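Long-range contacts in mannan endo-1,4-beta-mannosidase (Bacillus subtilis, PDB 3CBW), which hydrolyses internal beta-1,4-mannosidic linkages of mannan, galactomannan and glucomannan, contributing to the breakdown of glucomannan: residues Ala250-Ala255 and Thr274-Gln279; Gly44-Tyr49 and Ala306-Trp311; Asp98-Trp103 and Gln165-Leu170. The protein carries 3 engineered substitutions. One frame throughout, in Å; residues are numbered along the deposited sequence. Where two conformers were deposited one is given.

Interaction 1: residues Ala250-Ala255 and Thr274-Gln279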
loop_
_atom_site.group_PDB
_atom_site.type_symbol
_atom_site.label_atom_id
_atom_site.label_comp_id
_atom_site.label_asym_id
_atom_site.label_seq_id
_atom_site.Cartn_x
_atom_site.Cartn_y
_atom_site.Cartn_z
ATOM N N ALA A 250 9.846 -2.634 -2.999
ATOM C CA ALA A 250 11.125 -2.887 -3.675
ATOM C C ALA A 250 12.043 -1.682 -3.547
ATOM O O ALA A 250 11.776 -0.630 -4.129
ATOM C CB ALA A 250 10.892 -3.225 -5.160
ATOM N N TYR A 251 13.098 -1.843 -2.761
ATOM C CA TYR A 251 14.149 -0.836 -2.668
ATOM C C TYR A 251 15.404 -1.472 -3.220
ATOM O O TYR A 251 15.827 -2.516 -2.758
ATOM C CB TYR A 251 14.334 -0.347 -1.228
ATOM C CG TYR A 251 13.158 0.482 -0.777
ATOM C CD1 TYR A 251 13.160 1.872 -0.917
ATOM C CD2 TYR A 251 12.005 -0.131 -0.275
ATOM C CE1 TYR A 251 12.052 2.637 -0.536
ATOM C CE2 TYR A 251 10.890 0.628 0.109
ATOM C CZ TYR A 251 10.927 2.005 -0.027
ATOM O OH TYR A 251 9.848 2.774 0.335
ATOM N N PHE A 252 15.982 -0.858 -4.243
ATOM C CA PHE A 252 16.958 -1.556 -5.058
ATOM C C PHE A 252 17.859 -0.565 -5.762
ATOM O O PHE A 252 17.549 0.633 -5.876
ATOM C CB PHE A 252 16.230 -2.405 -6.107
ATOM C CG PHE A 252 15.261 -1.615 -6.935
ATOM C CD1 PHE A 252 15.684 -0.922 -8.070
ATOM C CD2 PHE A 252 13.928 -1.533 -6.560
ATOM C CE1 PHE A 252 14.785 -0.173 -8.823
ATOM C CE2 PHE A 252 13.032 -0.792 -7.304
ATOM C CZ PHE A 252 13.456 -0.117 -8.438
ATOM N N GLN A 253 18.970 -1.087 -6.260
ATOM C CA GLN A 253 19.760 -0.350 -7.232
ATOM C C GLN A 253 19.514 -0.850 -8.655
ATOM O O GLN A 253 19.549 -0.062 -9.607
ATOM C CB GLN A 253 21.243 -0.402 -6.873
ATOM C CG GLN A 253 22.170 0.373 -7.830
ATOM C CD GLN A 253 21.692 1.786 -8.170
ATOM O OE1 GLN A 253 21.668 2.174 -9.343
ATOM N NE2 GLN A 253 21.315 2.556 -7.152
ATOM N N ASP A 254 19.263 -2.146 -8.785
ATOM C CA ASP A 254 19.071 -2.805 -10.070
ATOM C C ASP A 254 17.584 -3.068 -10.273
ATOM O O ASP A 254 17.016 -3.985 -9.668
ATOM C CB ASP A 254 19.849 -4.122 -10.073
ATOM C CG ASP A 254 19.741 -4.887 -11.380
ATOM O OD1 ASP A 254 19.009 -4.468 -12.298
ATOM O OD2 ASP A 254 20.416 -5.933 -11.474
ATOM N N ALA A 255 16.964 -2.275 -11.143
ATOM C CA ALA A 255 15.537 -2.413 -11.427
ATOM C C ALA A 255 15.147 -3.719 -12.090
ATOM O O ALA A 255 13.988 -4.087 -12.075
ATOM C CB ALA A 255 15.077 -1.261 -12.301
ATOM N N THR A 274 4.258 -1.724 -4.853
ATOM C CA THR A 274 3.506 -1.048 -3.813
ATOM C C THR A 274 4.338 -0.049 -3.011
ATOM O O THR A 274 3.770 0.821 -2.358
ATOM C CB THR A 274 2.822 -2.089 -2.923
ATOM O OG1 THR A 274 3.757 -3.122 -2.606
ATOM C CG2 THR A 274 1.647 -2.711 -3.658
ATOM N N GLU A 275 5.663 -0.187 -3.060
ATOM C CA GLU A 275 6.643 0.833 -2.639
ATOM C C GLU A 275 7.836 0.685 -3.543
ATOM O O GLU A 275 8.210 -0.432 -3.927
ATOM C CB GLU A 275 7.155 0.633 -1.222
ATOM C CG GLU A 275 6.172 0.962 -0.173
ATOM C CD GLU A 275 6.776 1.117 1.231
ATOM O OE1 GLU A 275 7.983 1.392 1.408
ATOM O OE2 GLU A 275 6.020 0.961 2.183
ATOM N N VAL A 276 8.448 1.798 -3.909
ATOM C CA VAL A 276 9.692 1.752 -4.677
ATOM C C VAL A 276 10.601 2.883 -4.241
ATOM O O VAL A 276 10.146 3.969 -3.890
ATOM C CB VAL A 276 9.460 1.790 -6.233
ATOM C CG1 VAL A 276 8.686 2.979 -6.661
ATOM C CG2 VAL A 276 10.779 1.775 -7.004
ATOM N N GLY A 277 11.895 2.612 -4.257
ATOM C CA GLY A 277 12.872 3.676 -4.174
ATOM C C GLY A 277 14.275 3.134 -4.217
ATOM O O GLY A 277 14.495 1.918 -4.196
ATOM N N PRO A 278 15.252 4.045 -4.282
ATOM C CA PRO A 278 16.648 3.657 -4.218
ATOM C C PRO A 278 17.007 2.983 -2.901
ATOM O O PRO A 278 16.553 3.402 -1.830
ATOM C CB PRO A 278 17.400 4.987 -4.370
ATOM C CG PRO A 278 16.415 6.047 -4.143
ATOM C CD PRO A 278 15.069 5.494 -4.463
ATOM N N GLN A 279 17.815 1.933 -2.984
ATOM C CA GLN A 279 18.303 1.271 -1.774
ATOM C C GLN A 279 19.249 2.197 -1.005
ATOM O O GLN A 279 19.193 2.265 0.224
ATOM C CB GLN A 279 18.985 -0.054 -2.114
ATOM C CG GLN A 279 19.375 -0.892 -0.904
ATOM C CD GLN A 279 19.833 -2.280 -1.297
ATOM O OE1 GLN A 279 20.835 -2.442 -2.003
ATOM N NE2 GLN A 279 19.099 -3.293 -0.851
#

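Interaction 2: residues Gly44-Tyr49 and Ala306-Trp311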
loop_
_atom_site.group_PDB
_atom_site.type_symbol
_atom_site.label_atom_id
_atom_site.label_comp_id
_atom_site.label_asym_id
_atom_site.label_seq_id
_atom_site.Cartn_x
_atom_site.Cartn_y
_atom_site.Cartn_z
ATOM N N GLY A 44 2.614 6.980 -8.672
ATOM C CA GLY A 44 2.239 7.098 -7.278
ATOM C C GLY A 44 3.368 7.668 -6.477
ATOM O O GLY A 44 4.549 7.482 -6.799
ATOM N N ALA A 45 2.992 8.350 -5.404
ATOM C CA ALA A 45 3.962 8.890 -4.465
ATOM C C ALA A 45 3.419 8.862 -3.054
ATOM O O ALA A 45 2.235 9.081 -2.836
ATOM C CB ALA A 45 4.314 10.312 -4.825
ATOM N N PHE A 46 4.299 8.590 -2.097
ATOM C CA PHE A 46 3.988 8.689 -0.683
ATOM C C PHE A 46 4.033 10.153 -0.256
ATOM O O PHE A 46 5.019 10.851 -0.494
ATOM C CB PHE A 46 4.996 7.883 0.120
ATOM C CG PHE A 46 4.738 7.875 1.598
ATOM C CD1 PHE A 46 3.500 7.471 2.110
ATOM C CD2 PHE A 46 5.739 8.244 2.493
ATOM C CE1 PHE A 46 3.264 7.428 3.482
ATOM C CE2 PHE A 46 5.511 8.196 3.869
ATOM C CZ PHE A 46 4.273 7.787 4.358
ATOM N N GLY A 47 2.960 10.616 0.373
ATOM C CA GLY A 47 2.865 12.003 0.810
ATOM C C GLY A 47 3.348 12.245 2.224
ATOM O O GLY A 47 3.572 13.398 2.597
ATOM N N GLY A 48 3.467 11.177 3.025
ATOM C CA GLY A 48 3.975 11.284 4.387
ATOM C C GLY A 48 3.050 10.701 5.441
ATOM O O GLY A 48 2.007 10.112 5.132
ATOM N N TYR A 49 3.452 10.885 6.695
ATOM C CA TYR A 49 2.726 10.399 7.868
ATOM C C TYR A 49 1.793 11.475 8.385
ATOM O O TYR A 49 2.200 12.638 8.565
ATOM C CB TYR A 49 3.722 10.005 8.981
ATOM C CG TYR A 49 4.553 8.811 8.600
ATOM C CD1 TYR A 49 4.104 7.519 8.886
ATOM C CD2 TYR A 49 5.767 8.963 7.926
ATOM C CE1 TYR A 49 4.843 6.402 8.508
ATOM C CE2 TYR A 49 6.510 7.847 7.542
ATOM C CZ TYR A 49 6.030 6.580 7.838
ATOM O OH TYR A 49 6.759 5.485 7.462
ATOM N N ALA A 306 6.270 5.470 -5.425
ATOM C CA ALA A 306 7.601 5.853 -5.001
ATOM C C ALA A 306 7.519 6.534 -3.654
ATOM O O ALA A 306 6.565 7.266 -3.374
ATOM C CB ALA A 306 8.252 6.758 -6.031
ATOM N N TRP A 307 8.508 6.294 -2.805
ATOM C CA TRP A 307 8.497 6.941 -1.497
ATOM C C TRP A 307 8.875 8.426 -1.619
ATOM O O TRP A 307 9.160 8.920 -2.710
ATOM C CB TRP A 307 9.394 6.185 -0.517
ATOM C CG TRP A 307 8.845 6.095 0.885
ATOM C CD1 TRP A 307 9.393 6.630 2.029
ATOM C CD2 TRP A 307 7.642 5.420 1.296
ATOM N NE1 TRP A 307 8.601 6.328 3.114
ATOM C CE2 TRP A 307 7.533 5.577 2.699
ATOM C CE3 TRP A 307 6.648 4.700 0.614
ATOM C CZ2 TRP A 307 6.471 5.039 3.435
ATOM C CZ3 TRP A 307 5.579 4.178 1.357
ATOM C CH2 TRP A 307 5.513 4.344 2.752
ATOM N N ASN A 308 8.809 9.150 -0.510
ATOM C CA ASN A 308 9.098 10.590 -0.514
ATOM C C ASN A 308 10.550 10.860 -0.117
ATOM O O ASN A 308 11.391 9.958 -0.202
ATOM C CB ASN A 308 8.098 11.349 0.376
ATOM C CG ASN A 308 8.183 10.954 1.843
ATOM O OD1 ASN A 308 8.818 9.966 2.214
ATOM N ND2 ASN A 308 7.531 11.736 2.692
ATOM N N ASP A 309 10.837 12.093 0.308
ATOM C CA ASP A 309 12.175 12.488 0.760
ATOM C C ASP A 309 13.255 12.078 -0.250
ATOM O O ASP A 309 13.085 12.328 -1.440
ATOM C CB ASP A 309 12.434 11.963 2.178
ATOM C CG ASP A 309 11.423 12.494 3.194
ATOM O OD1 ASP A 309 10.770 13.530 2.929
ATOM O OD2 ASP A 309 11.288 11.874 4.265
ATOM N N GLU A 310 14.344 11.454 0.201
ATOM C CA GLU A 310 15.461 11.132 -0.704
ATOM C C GLU A 310 15.139 10.048 -1.746
ATOM O O GLU A 310 15.875 9.885 -2.727
ATOM C CB GLU A 310 16.738 10.785 0.080
ATOM C CG GLU A 310 16.630 9.557 0.970
ATOM C CD GLU A 310 16.256 9.891 2.412
ATOM O OE1 GLU A 310 16.722 9.160 3.314
ATOM O OE2 GLU A 310 15.519 10.879 2.648
ATOM N N TRP A 311 14.043 9.318 -1.525
ATOM C CA TRP A 311 13.571 8.292 -2.455
ATOM C C TRP A 311 12.689 8.866 -3.564
ATOM O O TRP A 311 12.332 8.160 -4.510
ATOM C CB TRP A 311 12.776 7.208 -1.709
ATOM C CG TRP A 311 13.562 6.454 -0.678
ATOM C CD1 TRP A 311 14.392 5.392 -0.889
ATOM C CD2 TRP A 311 13.576 6.701 0.731
ATOM N NE1 TRP A 311 14.934 4.965 0.303
ATOM C CE2 TRP A 311 14.450 5.757 1.313
ATOM C CE3 TRP A 311 12.941 7.639 1.559
ATOM C CZ2 TRP A 311 14.702 5.718 2.693
ATOM C CZ3 TRP A 311 13.199 7.603 2.930
ATOM C CH2 TRP A 311 14.068 6.647 3.480
HETATM O O HOH W 1 8.956 6.016 6.008
#

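Interaction 3: residues Asp98-Trp103 and Gln165-Leu170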
loop_
_atom_site.group_PDB
_atom_site.type_symbol
_atom_site.label_atom_id
_atom_site.label_comp_id
_atom_site.label_asym_id
_atom_site.label_seq_id
_atom_site.Cartn_x
_atom_site.Cartn_y
_atom_site.Cartn_z
ATOM N N ASP A 98 -7.201 15.777 2.312
ATOM C CA ASP A 98 -6.358 15.770 1.121
ATOM C C ASP A 98 -6.537 14.508 0.283
ATOM O O ASP A 98 -6.488 14.567 -0.947
ATOM C CB ASP A 98 -4.894 15.966 1.498
ATOM C CG ASP A 98 -4.575 17.411 1.849
ATOM O OD1 ASP A 98 -5.284 18.329 1.381
ATOM O OD2 ASP A 98 -3.608 17.636 2.597
ATOM N N LEU A 99 -6.766 13.375 0.942
ATOM C CA LEU A 99 -7.005 12.139 0.202
ATOM C C LEU A 99 -8.326 12.188 -0.565
ATOM O O LEU A 99 -8.399 11.766 -1.720
ATOM C CB LEU A 99 -6.983 10.950 1.149
ATOM C CG LEU A 99 -5.692 10.662 1.922
ATOM C CD1 LEU A 99 -5.856 9.420 2.773
ATOM C CD2 LEU A 99 -4.475 10.527 1.013
ATOM N N MET A 100 -9.368 12.692 0.087
ATOM C CA MET A 100 -10.663 12.855 -0.568
ATOM C C MET A 100 -10.573 13.826 -1.740
ATOM O O MET A 100 -11.106 13.566 -2.819
ATOM C CB MET A 100 -11.707 13.326 0.443
ATOM C CG MET A 100 -11.944 12.342 1.592
ATOM S SD MET A 100 -13.171 12.830 2.845
ATOM C CE MET A 100 -13.411 14.539 2.321
ATOM N N SER A 101 -9.851 14.920 -1.542
ATOM C CA SER A 101 -9.660 15.900 -2.600
ATOM C C SER A 101 -8.875 15.312 -3.758
ATOM O O SER A 101 -9.130 15.643 -4.921
ATOM C CB SER A 101 -8.941 17.131 -2.065
ATOM O OG SER A 101 -9.708 17.777 -1.067
ATOM N N TYR A 102 -7.928 14.428 -3.443
ATOM C CA TYR A 102 -7.126 13.806 -4.492
ATOM C C TYR A 102 -8.003 12.973 -5.414
ATOM O O TYR A 102 -7.861 13.048 -6.645
ATOM C CB TYR A 102 -5.976 12.959 -3.917
ATOM C CG TYR A 102 -4.722 13.051 -4.756
ATOM C CD1 TYR A 102 -4.389 12.063 -5.676
ATOM C CD2 TYR A 102 -3.876 14.152 -4.643
ATOM C CE1 TYR A 102 -3.252 12.170 -6.462
ATOM C CE2 TYR A 102 -2.728 14.263 -5.415
ATOM C CZ TYR A 102 -2.419 13.266 -6.320
ATOM O OH TYR A 102 -1.288 13.409 -7.088
ATOM N N TRP A 103 -8.923 12.205 -4.827
ATOM C CA TRP A 103 -9.916 11.455 -5.599
ATOM C C TRP A 103 -10.809 12.375 -6.432
ATOM O O TRP A 103 -11.010 12.147 -7.638
ATOM C CB TRP A 103 -10.770 10.582 -4.682
ATOM C CG TRP A 103 -11.970 10.006 -5.371
ATOM C CD1 TRP A 103 -13.266 10.423 -5.246
ATOM C CD2 TRP A 103 -11.978 8.945 -6.327
ATOM N NE1 TRP A 103 -14.083 9.671 -6.056
ATOM C CE2 TRP A 103 -13.317 8.757 -6.727
ATOM C CE3 TRP A 103 -10.986 8.119 -6.872
ATOM C CZ2 TRP A 103 -13.684 7.798 -7.660
ATOM C CZ3 TRP A 103 -11.361 7.162 -7.797
ATOM C CH2 TRP A 103 -12.702 7.006 -8.175
ATOM N N GLN A 165 -17.879 9.848 1.508
ATOM C CA GLN A 165 -17.840 10.555 0.227
ATOM C C GLN A 165 -17.636 9.594 -0.949
ATOM O O GLN A 165 -17.348 10.030 -2.067
ATOM C CB GLN A 165 -16.746 11.622 0.235
ATOM C CG GLN A 165 -16.981 12.755 1.209
ATOM C CD GLN A 165 -17.817 13.850 0.598
ATOM O OE1 GLN A 165 -19.038 13.732 0.505
ATOM N NE2 GLN A 165 -17.162 14.925 0.162
ATOM N N GLY A 166 -17.756 8.292 -0.690
ATOM C CA GLY A 166 -17.636 7.293 -1.756
ATOM C C GLY A 166 -16.235 7.166 -2.351
ATOM O O GLY A 166 -16.092 6.765 -3.504
ATOM N N VAL A 167 -15.206 7.506 -1.575
ATOM C CA VAL A 167 -13.832 7.514 -2.076
ATOM C C VAL A 167 -13.197 6.128 -1.931
ATOM O O VAL A 167 -13.037 5.644 -0.807
ATOM C CB VAL A 167 -12.998 8.532 -1.290
ATOM C CG1 VAL A 167 -11.529 8.479 -1.697
ATOM C CG2 VAL A 167 -13.576 9.939 -1.475
ATOM N N PRO A 168 -12.828 5.482 -3.057
ATOM C CA PRO A 168 -12.116 4.208 -2.977
ATOM C C PRO A 168 -10.720 4.430 -2.399
ATOM O O PRO A 168 -10.085 5.443 -2.698
ATOM C CB PRO A 168 -12.003 3.781 -4.442
ATOM C CG PRO A 168 -12.037 5.055 -5.209
ATOM C CD PRO A 168 -12.957 5.963 -4.446
ATOM N N VAL A 169 -10.248 3.467 -1.621
ATOM C CA VAL A 169 -8.940 3.570 -0.978
ATOM C C VAL A 169 -8.155 2.288 -1.198
ATOM O O VAL A 169 -8.661 1.195 -0.927
ATOM C CB VAL A 169 -9.094 3.767 0.557
ATOM C CG1 VAL A 169 -7.745 3.708 1.291
ATOM C CG2 VAL A 169 -9.811 5.065 0.858
ATOM N N LEU A 170 -6.919 2.435 -1.667
ATOM C CA LEU A 170 -5.978 1.325 -1.707
ATOM C C LEU A 170 -5.453 1.162 -0.282
ATOM O O LEU A 170 -4.691 1.998 0.205
ATOM C CB LEU A 170 -4.846 1.658 -2.671
ATOM C CG LEU A 170 -5.230 1.788 -4.146
ATOM C CD1 LEU A 170 -4.115 2.428 -4.973
ATOM C CD2 LEU A 170 -5.625 0.435 -4.731
#

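Interaction 1: residues Ala250-Ala255 and Thr274-Gln279
Ala250 and Val276, Tyr251 and Gly277, and Phe252 and Pro278 face each other as parallel strand partners, with short axes inclined at 17°. Four backbone hydrogen bonds tie the strands together: Ala250 N to Glu275 O, Gly277 N to Ala250 O, Phe252 N to Gly277 O at 3.1 Å, and Gln279 N to Phe252 O. Weaker CA-H...O contacts fill in between them, as from Tyr251 CA to Gly277 O.

The polar side-chain link is the hydroxyl of Tyr251, which donates to Glu275 OE1 at 2.6 Å. It meets that oxygen on its anti side, 22° out of the carboxylate plane, while ring and carboxylate stand almost perpendicular. The other oxygen, OE2, forms a salt bridge with Arg172, so the carboxylate is gripped at both ends and its rotation is restrained.

Packing differs on the two faces of the sheet. One face of the Tyr251 ring lies against the backbone where Val276 C meets Gly277, with CE1 3.9 Å from Gly277 CA; a side chain at this glycine would press on it. On the face of Ala250 and Val276, Phe252 CE2 touches Val276 CG2 at 3.4 Å; a first torsion of 54° swings the ring back toward the valine.

The pairing joins the two strands of a beta-alpha-beta unit of a family 26 TIM barrel, whose C-terminal strand ends carry the probable nucleophile Glu275 and, by similarity, the substrate-binding Tyr251.

Interaction 2: residues Gly44-Tyr49 and Ala306-Trp311
Gly44 O accepts a hydrogen bond from Ala306 N, and with this bond two neighbouring parallel strands of the TIM barrel are joined, the first of them 41-49 and the other 301-306 near its C-terminal end. At Ala45 the backbones form a single bridge, CA to CA 4.8 Å from Ala306, and Ala45 CA also approaches Ala306 O. That same oxygen takes the backbone N-H of Phe46 at 2.9 Å.

Phe46 makes the largest share of the contact. With CG anti to the backbone N (chi1 -178°), its ring runs alongside the indole of Trp307, pointing the same way, in an offset stack: the centroids of the Phe46 ring and the Trp307 six-membered ring are 3.7 Å apart and the planes 14° from parallel. Phe46 CB lies over the same indole face, while Asn308 OD1 meets the phenyl edge in plane. Replacing Trp307 by an alanine would probably strip Phe46 of its stacking partner and leave its ring freer to turn. The opposite phenyl face is covered by the backbone N of Gly48, whose CA lies 4.0 Å from Asn308 ND2.

Trp307 packs against Glu275 and, by similarity, binds substrate together with Asn308. Tyr49, set edge-to-face with His114, crosses the indole at about a right angle; one water joins the two side chains, 2.7 Å from Tyr49 OH and accepting from Trp307 NE1 at 2.9 Å.

Interaction 3: residues Asp98-Trp103 and Gln165-Leu170
Helix 96-104 passes the chain leading into strand 169-172, the backbones coming nearest where Met100 CA and Val167 CA are 6.4 Å apart, a gap bridged mainly by side chains. Trp103 takes the largest part. A first torsion of 169° turns the indole away from the backbone N and out over Pro168, which presents its CD-CG edge to one face: Pro168 CD sits 3.5 Å from the centroid of the Trp103 six-membered ring, 7° off the normal, a CH-pi contact, and Pro168 CG comes to 3.4 Å from Trp103 CZ3. These values belong to one of two modelled Pro168 conformers and are less certain. Val167 adds both branches. Its CG1 meets Trp103 CB at 3.7 Å, whereas CG2 lies between Trp103 CD1 and the Met100 CG methylene.

The bent thioether of Met100 crosses Gln165 at about a right angle, SD and CE each 4.1 Å from Gln165 CG. Thr22 and Val26 of helix 21-32 also touch Trp103, and Trp335 meets its indole edge-to-face.

Gly166, at positive phi, is the C-prime residue of the Schellman motif that ends helix 143-163. The arrangement is a helix-to-strand turn of a TIM barrel packed against an outer helix, away from the active site.

How the interactions relate
All three interactions reach the same parallel sheet of the TIM barrel. Interactions 1 and 2 touch, their centres about 12 Å apart: strand 271-278 pairs with both 245-252 and 301-306, and 301-306 passes the pairing on to 41-49. With 41-49 early in the chain and 301-306 late, interaction 2 closes the barrel and encloses the other two in sequence, interaction 3 coming before interaction 1. Interaction 3 lies about 18 Å from interaction 2 and 26 Å from interaction 1, centre to centre, across the chain's centre from the latter. The probable nucleophile and three substrate-binding residues, all assigned by similarity, lie in the first two; the third packs helix 96-104 on the turn before strand 169-172.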